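Putative peptide ABC-transport system periplasmic peptide-binding protein (PDB 4OET) probably captures a solute, perhaps a peptide or a metal complex, in the periplasm and delivers it to an ABC importer, and can bind a metal ion. Local coordinates at residues L7-E12 and L192-I197; E206-K211 and N223-D228; L72-V77 and N156-G161. One frame throughout, in Å; residues are numbered along the deposited sequence.

Overall arrangement
Interaction 1 pairs the N-terminal strand with strand 191-196. Helix 200-208 follows that strand in the chain and ends in interaction 2, whose centre lies 16 Å from that of interaction 1. The two touch directly: NZ of Lys-195 forms a salt bridge with OE1 of Glu-206 at 2.7 Å. Interaction 3 is nested within the long excursion between residues 12 and 192, its nearest atoms about 9 Å from interaction 1. The side chain of Asn-31, seen to bind magnesium, lies about 10 Å from that of Leu-192 and about 8 Å from Gly-161. Interaction 2 lies away from this site.

Interaction 1: residues L7-E12 and L192-I197; sequences LIIAVE and LIIKHI
Ile-194 sends CG1 anti to its carbonyl carbon and then bends at chi2 (-61°), which swings CD1 over to Ile-9, 3.7 Å from CB of Ile-9. Its other branch, CG2, meets Val-11 instead, and CG2 of Ile-194 comes within 3.6 Å of CG2 of Val-11 as the two side chains cross at about a right angle. Beneath them runs a parallel strand pair, 7-11 beside 192-196, in a mixed sheet of a protein with the type II periplasmic binding protein fold. The bonding is the staggered kind of parallel strands. Ile-9 straddles its partner strand, its N donating to Ile-193 O and its O accepting from Lys-195 N at 2.7 Å. Val-11, two residues on, does the same, with Val-11 N reaching Lys-195 O and Val-11 O taking Ile-197 N. Leu-7 O begins the series with Ile-193 N, in a bond that is almost straight (174°). The backbones of Ile-8 and Ala-10 bond instead to Asp-213 and Ala-214.

Leu-192 shares the face of Ile-9, Val-11 and Ile-194, and its CD1 lies 4.0 Å from CD1 of Ile-9; Leu-32 of helix 30-33 packs there too. On the reverse face Ile-8 and Ile-193 lie alongside each other, pointing the same way, with CG1 of Ile-8 3.9 Å from CD1 of Ile-193. Farther along, CD1 of Ile-197 meets CB of Ala-10 and is covered by helix 200-208, while the extended chain of Lys-195 carries NZ to Glu-206. Beyond the last bridge the carboxylate of Glu-12 bonds to His-481, and the backbone O of Glu-12 lies at the ring edge of His-196, 2.9 Å from NE2 of His-196.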
loop_
_atom_site.group_PDB
_atom_site.type_symbol
_atom_site.label_atom_id
_atom_site.label_comp_id
_atom_site.label_asym_id
_atom_site.label_seq_id
_atom_site.Cartn_x
_atom_site.Cartn_y
_atom_site.Cartn_z
ATOM N N LEU A 7 23.807 10.923 -3.878
ATOM C CA LEU A 7 22.417 10.916 -4.281
ATOM C C LEU A 7 21.584 11.318 -3.070
ATOM O O LEU A 7 21.646 10.653 -2.037
ATOM C CB LEU A 7 22.032 9.525 -4.783
ATOM C CG LEU A 7 20.795 9.279 -5.639
ATOM C CD1 LEU A 7 20.580 10.434 -6.575
ATOM C CD2 LEU A 7 20.954 7.973 -6.416
ATOM N N ILE A 8 20.835 12.412 -3.168
ATOM C CA ILE A 8 19.996 12.816 -2.042
ATOM C C ILE A 8 18.512 12.785 -2.408
ATOM O O ILE A 8 18.056 13.490 -3.316
ATOM C CB ILE A 8 20.352 14.221 -1.507
ATOM C CG1 ILE A 8 21.824 14.301 -1.097
ATOM C CG2 ILE A 8 19.485 14.564 -0.308
ATOM C CD1 ILE A 8 22.286 15.714 -0.809
ATOM N N ILE A 9 17.769 11.950 -1.687
ATOM C CA ILE A 9 16.357 11.721 -1.947
ATOM C C ILE A 9 15.539 12.053 -0.712
ATOM O O ILE A 9 15.869 11.621 0.393
ATOM C CB ILE A 9 16.085 10.261 -2.346
ATOM C CG1 ILE A 9 16.959 9.867 -3.544
ATOM C CG2 ILE A 9 14.599 10.058 -2.658
ATOM C CD1 ILE A 9 16.834 8.420 -3.935
ATOM N N ALA A 10 14.496 12.856 -0.899
ATOM C CA ALA A 10 13.596 13.197 0.195
ATOM C C ALA A 10 12.469 12.185 0.292
ATOM O O ALA A 10 11.906 11.778 -0.728
ATOM C CB ALA A 10 13.031 14.599 0.005
ATOM N N VAL A 11 12.134 11.780 1.515
ATOM C CA VAL A 11 10.924 10.987 1.739
ATOM C C VAL A 11 10.065 11.667 2.802
ATOM O O VAL A 11 10.576 12.420 3.639
ATOM C CB VAL A 11 11.244 9.543 2.185
ATOM C CG1 VAL A 11 12.089 8.828 1.134
ATOM C CG2 VAL A 11 11.943 9.542 3.530
ATOM N N GLU A 12 8.756 11.432 2.741
ATOM C CA GLU A 12 7.820 12.086 3.650
ATOM C C GLU A 12 7.953 11.547 5.082
ATOM O O GLU A 12 7.756 12.283 6.049
ATOM C CB GLU A 12 6.373 11.945 3.152
ATOM C CG GLU A 12 5.736 10.581 3.366
ATOM C CD GLU A 12 4.235 10.574 3.105
ATOM O OE1 GLU A 12 3.608 9.515 3.322
ATOM O OE2 GLU A 12 3.677 11.615 2.684
ATOM N N LEU A 192 24.451 7.648 -0.702
ATOM C CA LEU A 192 23.005 7.843 -0.690
ATOM C C LEU A 192 22.572 8.490 0.618
ATOM O O LEU A 192 22.934 8.018 1.700
ATOM C CB LEU A 192 22.264 6.512 -0.875
ATOM C CG LEU A 192 20.731 6.567 -0.784
ATOM C CD1 LEU A 192 20.149 7.487 -1.842
ATOM C CD2 LEU A 192 20.142 5.174 -0.907
ATOM N N ILE A 193 21.842 9.595 0.516
ATOM C CA ILE A 193 21.221 10.213 1.681
ATOM C C ILE A 193 19.709 10.214 1.518
ATOM O O ILE A 193 19.193 10.676 0.502
ATOM C CB ILE A 193 21.711 11.655 1.900
ATOM C CG1 ILE A 193 23.161 11.654 2.394
ATOM C CG2 ILE A 193 20.833 12.370 2.915
ATOM C CD1 ILE A 193 24.014 12.756 1.796
ATOM N N ILE A 194 19.000 9.667 2.502
ATOM C CA ILE A 194 17.540 9.744 2.505
ATOM C C ILE A 194 17.136 10.798 3.515
ATOM O O ILE A 194 17.332 10.637 4.717
ATOM C CB ILE A 194 16.874 8.401 2.839
ATOM C CG1 ILE A 194 17.137 7.400 1.711
ATOM C CG2 ILE A 194 15.381 8.587 3.044
ATOM C CD1 ILE A 194 16.574 7.832 0.377
ATOM N N LYS A 195 16.602 11.897 3.004
ATOM C CA LYS A 195 16.263 13.046 3.822
ATOM C C LYS A 195 14.783 13.006 4.208
ATOM O O LYS A 195 13.915 12.799 3.358
ATOM C CB LYS A 195 16.599 14.327 3.054
ATOM C CG LYS A 195 16.820 15.559 3.896
ATOM C CD LYS A 195 17.492 16.634 3.054
ATOM C CE LYS A 195 17.767 17.904 3.841
ATOM N NZ LYS A 195 18.526 18.886 3.010
ATOM N N HIS A 196 14.494 13.183 5.490
ATOM C CA HIS A 196 13.107 13.225 5.924
ATOM C C HIS A 196 12.527 14.617 5.727
ATOM O O HIS A 196 12.919 15.562 6.413
ATOM C CB HIS A 196 12.954 12.816 7.391
ATOM C CG HIS A 196 11.570 13.029 7.922
ATOM N ND1 HIS A 196 11.315 13.741 9.076
ATOM C CD2 HIS A 196 10.362 12.651 7.438
ATOM C CE1 HIS A 196 10.010 13.776 9.288
ATOM N NE2 HIS A 196 9.409 13.126 8.307
ATOM N N ILE A 197 11.600 14.749 4.782
ATOM C CA ILE A 197 10.914 16.022 4.594
ATOM C C ILE A 197 9.425 15.765 4.479
ATOM O O ILE A 197 8.950 15.271 3.457
ATOM C CB ILE A 197 11.414 16.790 3.338
ATOM C CG1 ILE A 197 12.932 16.994 3.385
ATOM C CG2 ILE A 197 10.725 18.151 3.231
ATOM C CD1 ILE A 197 13.476 17.862 2.254
#

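Interaction 2: residues E206-K211 and N223-D228; sequences ELKNGK and NIFKND
Lys-208 leaves the last turn of helix 200-208 and slides past Phe-225, the two side chains running in opposite directions. CB of Lys-208 is 4.2 Å from CE2 of Phe-225. One bond farther, CG of Lys-208 touches two partners, 3.6 Å from CG2 of Ile-224 and 3.7 Å from CE2 of Phe-225. A bend at chi2 (-61°) turns the chain, and CD comes up to the carboxylate of Asp-228. CE of Lys-208 lies 3.1 Å from OD2 of Asp-228 and 3.3 Å from O of Ile-224. After the second bend, at chi4 (84°), NZ of Lys-208 makes a long salt bridge, 3.9 Å, to OD2 of Asp-228. The helix stops just here in a Schellman motif: Lys-211 N bonds to Glu-206 O and Gly-210 N to Leu-207 O, with Gly-210 at positive phi. In segment 223-228, Phe-225 to Asp-228 form a type II turn, and OD1 of Asp-228 takes the N of Asn-230. Leu-207 adds the apolar part, its CD2 3.6 Å from CZ of Phe-225, a ring that Phe-231 also meets edge-to-face.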
loop_
_atom_site.group_PDB
_atom_site.type_symbol
_atom_site.label_atom_id
_atom_site.label_comp_id
_atom_site.label_asym_id
_atom_site.label_seq_id
_atom_site.Cartn_x
_atom_site.Cartn_y
_atom_site.Cartn_z
ATOM N N GLU A 206 13.385 22.515 -1.471
ATOM C CA GLU A 206 14.714 21.920 -1.373
ATOM C C GLU A 206 15.162 21.386 -2.722
ATOM O O GLU A 206 16.325 21.503 -3.095
ATOM C CB GLU A 206 14.728 20.806 -0.334
ATOM C CG GLU A 206 14.531 21.318 1.074
ATOM C CD GLU A 206 15.796 21.243 1.890
ATOM O OE1 GLU A 206 16.297 20.120 2.115
ATOM O OE2 GLU A 206 16.291 22.312 2.303
ATOM N N LEU A 207 14.213 20.831 -3.464
ATOM C CA LEU A 207 14.469 20.325 -4.806
ATOM C C LEU A 207 14.844 21.447 -5.759
ATOM O O LEU A 207 15.851 21.366 -6.468
ATOM C CB LEU A 207 13.233 19.597 -5.319
ATOM C CG LEU A 207 13.355 18.661 -6.515
ATOM C CD1 LEU A 207 14.448 17.626 -6.292
ATOM C CD2 LEU A 207 12.011 17.993 -6.741
ATOM N N LYS A 208 14.034 22.502 -5.751
ATOM C CA LYS A 208 14.275 23.668 -6.590
ATOM C C LYS A 208 15.609 24.321 -6.315
ATOM O O LYS A 208 16.242 24.871 -7.216
ATOM C CB LYS A 208 13.167 24.703 -6.385
ATOM C CG LYS A 208 12.230 24.866 -7.561
ATOM C CD LYS A 208 12.990 25.335 -8.795
ATOM C CE LYS A 208 12.037 25.662 -9.933
ATOM N NZ LYS A 208 11.475 27.037 -9.844
ATOM N N ASN A 209 16.054 24.222 -5.071
ATOM C CA ASN A 209 17.256 24.923 -4.653
ATOM C C ASN A 209 18.476 24.007 -4.675
ATOM O O ASN A 209 19.563 24.375 -4.220
ATOM C CB ASN A 209 17.023 25.529 -3.266
ATOM C CG ASN A 209 15.980 26.656 -3.294
ATOM O OD1 ASN A 209 16.000 27.517 -4.177
ATOM N ND2 ASN A 209 15.046 26.627 -2.342
ATOM N N GLY A 210 18.287 22.816 -5.234
ATOM C CA GLY A 210 19.367 21.861 -5.403
ATOM C C GLY A 210 19.879 21.261 -4.114
ATOM O O GLY A 210 21.007 20.781 -4.058
ATOM N N LYS A 211 19.044 21.278 -3.080
ATOM C CA LYS A 211 19.375 20.621 -1.818
ATOM C C LYS A 211 19.144 19.108 -1.892
ATOM O O LYS A 211 19.835 18.329 -1.231
ATOM C CB LYS A 211 18.554 21.225 -0.679
ATOM C CG LYS A 211 18.709 22.740 -0.540
ATOM C CD LYS A 211 20.162 23.110 -0.291
ATOM C CE LYS A 211 20.317 24.589 0.022
ATOM N NZ LYS A 211 21.663 24.872 0.604
ATOM N N ASN A 223 3.641 22.779 -11.100
ATOM C CA ASN A 223 3.927 23.855 -12.042
ATOM C C ASN A 223 5.233 24.564 -11.704
ATOM O O ASN A 223 5.805 25.256 -12.542
ATOM C CB ASN A 223 2.779 24.868 -12.070
ATOM C CG ASN A 223 1.552 24.343 -12.793
ATOM O OD1 ASN A 223 1.629 23.367 -13.546
ATOM N ND2 ASN A 223 0.408 24.987 -12.565
ATOM N N ILE A 224 5.706 24.377 -10.476
ATOM C CA ILE A 224 7.012 24.882 -10.075
ATOM C C ILE A 224 8.110 24.239 -10.915
ATOM O O ILE A 224 9.076 24.899 -11.295
ATOM C CB ILE A 224 7.272 24.605 -8.567
ATOM C CG1 ILE A 224 6.305 25.415 -7.691
ATOM C CG2 ILE A 224 8.714 24.882 -8.193
ATOM C CD1 ILE A 224 6.221 24.938 -6.249
ATOM N N PHE A 225 7.943 22.956 -11.230
ATOM C CA PHE A 225 8.974 22.221 -11.957
ATOM C C PHE A 225 8.620 21.991 -13.418
ATOM O O PHE A 225 9.478 21.660 -14.237
ATOM C CB PHE A 225 9.200 20.879 -11.273
ATOM C CG PHE A 225 9.715 21.007 -9.880
ATOM C CD1 PHE A 225 8.835 20.968 -8.807
ATOM C CD2 PHE A 225 11.063 21.209 -9.638
ATOM C CE1 PHE A 225 9.293 21.098 -7.508
ATOM C CE2 PHE A 225 11.531 21.340 -8.348
ATOM C CZ PHE A 225 10.639 21.284 -7.274
ATOM N N LYS A 226 7.353 22.199 -13.744
ATOM C CA LYS A 226 6.884 22.042 -15.108
ATOM C C LYS A 226 7.541 23.154 -15.908
ATOM O O LYS A 226 7.675 24.283 -15.423
ATOM C CB LYS A 226 5.355 22.057 -15.177
ATOM C CG LYS A 226 4.772 21.652 -16.522
ATOM C CD LYS A 226 3.252 21.753 -16.497
ATOM C CE LYS A 226 2.680 20.818 -15.422
ATOM N NZ LYS A 226 1.190 20.710 -15.451
ATOM N N ASN A 227 8.010 22.805 -17.099
ATOM C CA ASN A 227 8.731 23.721 -17.980
ATOM C C ASN A 227 10.042 24.209 -17.357
ATOM O O ASN A 227 10.602 25.215 -17.793
ATOM C CB ASN A 227 7.857 24.939 -18.338
ATOM C CG ASN A 227 6.672 24.583 -19.228
ATOM O OD1 ASN A 227 6.679 23.562 -19.917
ATOM N ND2 ASN A 227 5.645 25.431 -19.213
ATOM N N ASP A 228 10.537 23.497 -16.345
ATOM C CA ASP A 228 11.885 23.749 -15.842
ATOM C C ASP A 228 12.777 22.626 -16.355
ATOM O O ASP A 228 12.682 21.485 -15.891
ATOM C CB ASP A 228 11.923 23.840 -14.313
ATOM C CG ASP A 228 13.245 24.401 -13.789
ATOM O OD1 ASP A 228 14.284 24.270 -14.471
ATOM O OD2 ASP A 228 13.249 24.989 -12.689
#

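Interaction 3: residues L72-V77 and N156-G161; sequences LWHDGV and NPIGTG
His-74 N donates to Gly-159 O at 3.0 Å through a markedly bent bond (136°), tying the type I turn Trp-73 to Gly-76 to the extended run around Gly-159. The imidazole of His-74 then folds over that same carbonyl, so Gly-159 O sits about 3.0 Å above the centre of the ring. NE2 of His-74 donates in its own ring plane to Gly-161 O at 2.8 Å, though it meets that carbonyl from above its plane; Asn-179 ND2 is a second donor to the same oxygen. At the other ring nitrogen, water 2 links ND1 of His-74 (2.7 Å) with Pro-157 O, so the ring is held at both nitrogens and its rotation is fixed. Thr-160 lays CG2 over one face of Trp-73, 3.7 Å from the centroid of the six-membered ring, a CH-pi contact. CG2 of Ile-158 packs 3.8 Å from CB of His-74. Trp-73 NE1 bonds to Asp-83 and Thr-160 OG1 to Ser-35. Asp-75 OD1 accepts from Val-77 N, an Asx turn, while its OD2 bonds to NE2 of His-141. The two loops meet close to the magnesium ligand Asn-31, whose side chain is about 8 Å from Gly-161.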
loop_
_atom_site.group_PDB
_atom_site.type_symbol
_atom_site.label_atom_id
_atom_site.label_comp_id
_atom_site.label_asym_id
_atom_site.label_seq_id
_atom_site.Cartn_x
_atom_site.Cartn_y
_atom_site.Cartn_z
ATOM N N LEU A 72 26.428 -11.717 0.302
ATOM C CA LEU A 72 27.061 -11.305 1.544
ATOM C C LEU A 72 26.179 -10.357 2.341
ATOM O O LEU A 72 25.516 -9.488 1.776
ATOM C CB LEU A 72 28.399 -10.625 1.235
ATOM C CG LEU A 72 29.711 -11.416 1.249
ATOM C CD1 LEU A 72 29.490 -12.900 1.014
ATOM C CD2 LEU A 72 30.678 -10.825 0.231
ATOM N N TRP A 73 26.178 -10.518 3.658
ATOM C CA TRP A 73 25.677 -9.460 4.523
ATOM C C TRP A 73 26.671 -8.302 4.467
ATOM O O TRP A 73 27.842 -8.495 4.126
ATOM C CB TRP A 73 25.482 -9.943 5.963
ATOM C CG TRP A 73 24.435 -11.005 6.117
ATOM C CD1 TRP A 73 24.630 -12.357 6.231
ATOM C CD2 TRP A 73 23.015 -10.802 6.142
ATOM N NE1 TRP A 73 23.416 -13.000 6.347
ATOM C CE2 TRP A 73 22.411 -12.066 6.292
ATOM C CE3 TRP A 73 22.201 -9.667 6.067
ATOM C CZ2 TRP A 73 21.023 -12.228 6.365
ATOM C CZ3 TRP A 73 20.826 -9.826 6.132
ATOM C CH2 TRP A 73 20.250 -11.097 6.283
ATOM N N HIS A 74 26.209 -7.105 4.809
ATOM C CA HIS A 74 27.053 -5.919 4.751
ATOM C C HIS A 74 28.296 -6.053 5.641
ATOM O O HIS A 74 29.291 -5.364 5.416
ATOM C CB HIS A 74 26.231 -4.690 5.125
ATOM C CG HIS A 74 25.091 -4.437 4.187
ATOM N ND1 HIS A 74 23.976 -3.709 4.540
ATOM C CD2 HIS A 74 24.897 -4.832 2.904
ATOM C CE1 HIS A 74 23.136 -3.671 3.517
ATOM N NE2 HIS A 74 23.669 -4.342 2.515
ATOM N N ASP A 75 28.255 -6.947 6.627
ATOM C CA ASP A 75 29.419 -7.155 7.483
ATOM C C ASP A 75 30.337 -8.229 6.918
ATOM O O ASP A 75 31.322 -8.606 7.551
ATOM C CB ASP A 75 28.995 -7.522 8.910
ATOM C CG ASP A 75 28.181 -8.808 8.981
ATOM O OD1 ASP A 75 27.920 -9.441 7.937
ATOM O OD2 ASP A 75 27.780 -9.178 10.104
ATOM N N GLY A 76 30.001 -8.746 5.741
ATOM C CA GLY A 76 30.872 -9.715 5.101
ATOM C C GLY A 76 30.503 -11.161 5.359
ATOM O O GLY A 76 30.980 -12.065 4.663
ATOM N N VAL A 77 29.683 -11.387 6.383
ATOM C CA VAL A 77 29.185 -12.726 6.681
ATOM C C VAL A 77 28.296 -13.230 5.547
ATOM O O VAL A 77 27.460 -12.488 5.021
ATOM C CB VAL A 77 28.381 -12.761 7.994
ATOM C CG1 VAL A 77 27.853 -14.162 8.251
ATOM C CG2 VAL A 77 29.236 -12.273 9.162
ATOM N N ASN A 156 21.166 0.450 13.703
ATOM C CA ASN A 156 22.407 0.146 13.002
ATOM C C ASN A 156 22.260 -1.099 12.136
ATOM O O ASN A 156 22.946 -2.091 12.365
ATOM C CB ASN A 156 23.556 -0.055 13.993
ATOM C CG ASN A 156 23.812 1.168 14.844
ATOM O OD1 ASN A 156 24.649 2.010 14.509
ATOM N ND2 ASN A 156 23.098 1.270 15.961
ATOM N N PRO A 157 21.382 -1.044 11.117
ATOM C CA PRO A 157 21.009 -2.260 10.380
ATOM C C PRO A 157 22.113 -2.844 9.492
ATOM O O PRO A 157 22.959 -2.120 8.963
ATOM C CB PRO A 157 19.827 -1.794 9.523
ATOM C CG PRO A 157 20.073 -0.328 9.329
ATOM C CD PRO A 157 20.655 0.143 10.630
ATOM N N ILE A 158 22.111 -4.169 9.368
ATOM C CA ILE A 158 22.969 -4.876 8.425
ATOM C C ILE A 158 22.072 -5.735 7.560
ATOM O O ILE A 158 21.270 -6.516 8.079
ATOM C CB ILE A 158 24.014 -5.775 9.124
ATOM C CG1 ILE A 158 25.001 -4.943 9.946
ATOM C CG2 ILE A 158 24.766 -6.630 8.098
ATOM C CD1 ILE A 158 26.021 -4.200 9.106
ATOM N N GLY A 159 22.198 -5.600 6.246
ATOM C CA GLY A 159 21.331 -6.323 5.338
ATOM C C GLY A 159 22.085 -6.920 4.168
ATOM O O GLY A 159 23.317 -7.036 4.193
ATOM N N THR A 160 21.333 -7.329 3.153
ATOM C CA THR A 160 21.921 -7.841 1.927
ATOM C C THR A 160 21.597 -6.928 0.753
ATOM O O THR A 160 21.941 -7.228 -0.394
ATOM C CB THR A 160 21.415 -9.249 1.618
ATOM O OG1 THR A 160 19.980 -9.258 1.711
ATOM C CG2 THR A 160 21.990 -10.240 2.617
ATOM N N GLY A 161 20.944 -5.809 1.058
ATOM C CA GLY A 161 20.526 -4.852 0.054
ATOM C C GLY A 161 21.654 -4.057 -0.574
ATOM O O GLY A 161 22.823 -4.212 -0.203
HETATM O O HOH W 1 24.444 -8.270 -0.300
HETATM O O HOH W 2 24.426 -1.922 6.521
#